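Local atomic coordinates of CzcP cation efflux P1-ATPase (Ralstonia metallidurans, PDB entry 4U9R), a protein that is a P-type ATPase of subfamily IB that probably exports zinc from the cell by ATP hydrolysis, seen here as its ferredoxin-like N-terminal extension with bound cadmium. Residues L26-I30 with P31-P35. Residues are numbered along the deposited sequence; the frame is centred on the assembly and turned at random.
Sequences LRLDI and PVLLP. With TCE (3,3',3''-phosphanetriyltripropanoic acid), chain D.
Asp29 and Val32 meet where strand 24-29 runs straight into the short helix 30-33. The Asp29 carbonyl oxygen takes two weak bonds, from Val32 N at 3.1 Å and from Leu33 N at 3.4 Å, while Val32 CG2, set beside its own backbone N, lies 3.9 Å from Asp29 CB. Ile30 O accepts a firmer bond, 2.6 Å from Leu34 N, and the carbonyls of Asp29 and Ile30 together hold the first turn. Pro31, between them and Val32, has no N-H to give.

Leu33 can be followed outward: CB lies 3.7 Å from Ile30 O, CG passes Asp29 O, and the methyl CD2 reaches CD2 of Leu28 at 4.2 Å, the two side chains crossing at about a right angle. Leu33 also touches Val92 of helix 85-102 and Ile74 of strand 73-78, so this side chain sits between strand 73-78 and helix 85-102.

Farther back on the strand, Arg27 extends from CG to NE and carries its guanidinium to a bound 3,3',3''-phosphanetriyltripropanoic acid. NH1 and NH2 both give weak bonds to the carboxylate oxygen O15, NH2 at 3.3 Å, and O15 lies in the guanidinium plane at its edge. Lys25, His62, Lys64 and His77 complete this pocket, whose two histidines also bind a cadmium ion with Cys75. The turn closes strand 24-29, an outermost strand within this chain of the 1-3-2 antiparallel sheet of a ferredoxin-like domain.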
# COMPACT_ATOMS: atom_id res chain seq x y z
N LEU A 26 10.94 9.19 -15.68
CA LEU A 26 10.41 7.89 -16.05
C LEU A 26 9.14 7.61 -15.29
O LEU A 26 8.98 8.03 -14.13
CB LEU A 26 11.43 6.77 -15.82
CG LEU A 26 11.96 6.45 -14.41
CD1 LEU A 26 10.99 5.63 -13.63
CD2 LEU A 26 13.20 5.57 -14.45
N ARG A 27 8.24 6.87 -15.93
CA ARG A 27 6.97 6.51 -15.33
C ARG A 27 6.71 5.04 -15.43
O ARG A 27 7.08 4.40 -16.39
CB ARG A 27 5.84 7.18 -16.07
CG ARG A 27 5.65 8.60 -15.65
CD ARG A 27 4.76 9.40 -16.59
NE ARG A 27 5.14 10.80 -16.42
CZ ARG A 27 4.72 11.80 -17.19
NH1 ARG A 27 3.87 11.57 -18.18
NH2 ARG A 27 5.14 13.03 -16.94
N LEU A 28 6.06 4.51 -14.41
CA LEU A 28 5.69 3.14 -14.37
C LEU A 28 4.29 3.08 -13.75
O LEU A 28 3.90 3.98 -12.98
CB LEU A 28 6.65 2.39 -13.49
CG LEU A 28 8.09 2.24 -14.01
CD1 LEU A 28 8.99 3.28 -13.38
CD2 LEU A 28 8.62 0.88 -13.64
N ASP A 29 3.56 2.03 -14.07
CA ASP A 29 2.21 1.89 -13.60
C ASP A 29 2.25 1.33 -12.19
O ASP A 29 3.05 0.47 -11.87
CB ASP A 29 1.41 0.99 -14.55
CG ASP A 29 1.40 1.54 -15.96
OD1 ASP A 29 0.77 2.59 -16.19
OD2 ASP A 29 2.07 0.95 -16.83
N ILE A 30 1.40 1.87 -11.33
CA ILE A 30 1.44 1.51 -9.92
C ILE A 30 1.17 0.03 -9.70
O ILE A 30 1.88 -0.62 -8.93
CB ILE A 30 0.48 2.41 -9.10
CG1 ILE A 30 1.15 3.75 -8.89
CG2 ILE A 30 0.18 1.80 -7.74
CD1 ILE A 30 0.22 4.85 -8.42
N PRO A 31 0.15 -0.54 -10.38
CA PRO A 31 -0.09 -1.94 -10.10
C PRO A 31 1.08 -2.83 -10.50
O PRO A 31 1.21 -3.93 -9.98
CB PRO A 31 -1.35 -2.27 -10.91
CG PRO A 31 -2.02 -0.96 -11.12
CD PRO A 31 -0.87 0.01 -11.30
N VAL A 32 1.95 -2.34 -11.39
CA VAL A 32 3.13 -3.08 -11.79
C VAL A 32 4.15 -3.12 -10.67
O VAL A 32 4.79 -4.14 -10.47
CB VAL A 32 3.77 -2.50 -13.07
CG1 VAL A 32 5.10 -3.18 -13.39
CG2 VAL A 32 2.81 -2.64 -14.24
N LEU A 33 4.33 -1.99 -9.97
CA LEU A 33 5.23 -1.94 -8.86
C LEU A 33 4.59 -2.52 -7.62
O LEU A 33 5.26 -3.19 -6.83
CB LEU A 33 5.60 -0.50 -8.54
CG LEU A 33 6.40 0.18 -9.64
CD1 LEU A 33 6.58 1.63 -9.31
CD2 LEU A 33 7.73 -0.54 -9.83
N LEU A 34 3.31 -2.20 -7.41
CA LEU A 34 2.62 -2.52 -6.17
C LEU A 34 1.32 -3.24 -6.55
O LEU A 34 0.26 -2.63 -6.57
CB LEU A 34 2.34 -1.23 -5.39
CG LEU A 34 3.59 -0.53 -4.83
CD1 LEU A 34 3.21 0.83 -4.26
CD2 LEU A 34 4.31 -1.40 -3.82
N PRO A 35 1.43 -4.53 -6.92
CA PRO A 35 0.24 -5.32 -7.28
C PRO A 35 -0.71 -5.53 -6.10
O PRO A 35 -0.26 -5.76 -4.98
CB PRO A 35 0.82 -6.66 -7.75
CG PRO A 35 2.16 -6.74 -7.12
CD PRO A 35 2.67 -5.32 -7.04
O16 TCE D . 2.10 16.59 -18.71
C14 TCE D . 2.78 15.62 -18.32
O15 TCE D . 3.32 14.78 -19.07
C5 TCE D . 2.97 15.44 -16.82
C2 TCE D . 4.35 15.82 -16.34
P TCE D . 4.69 15.46 -14.57
C3 TCE D . 3.21 16.12 -13.71
C6 TCE D . 3.65 17.06 -12.59
C8 TCE D . 2.80 18.32 -12.50
O10 TCE D . 2.36 18.64 -11.37
O9 TCE D . 2.59 18.97 -13.54
C1 TCE D . 6.01 16.66 -14.14
C4 TCE D . 5.53 18.04 -14.59
C11 TCE D . 6.05 19.17 -13.72
O12 TCE D . 7.27 19.19 -13.45
O13 TCE D . 5.22 20.03 -13.33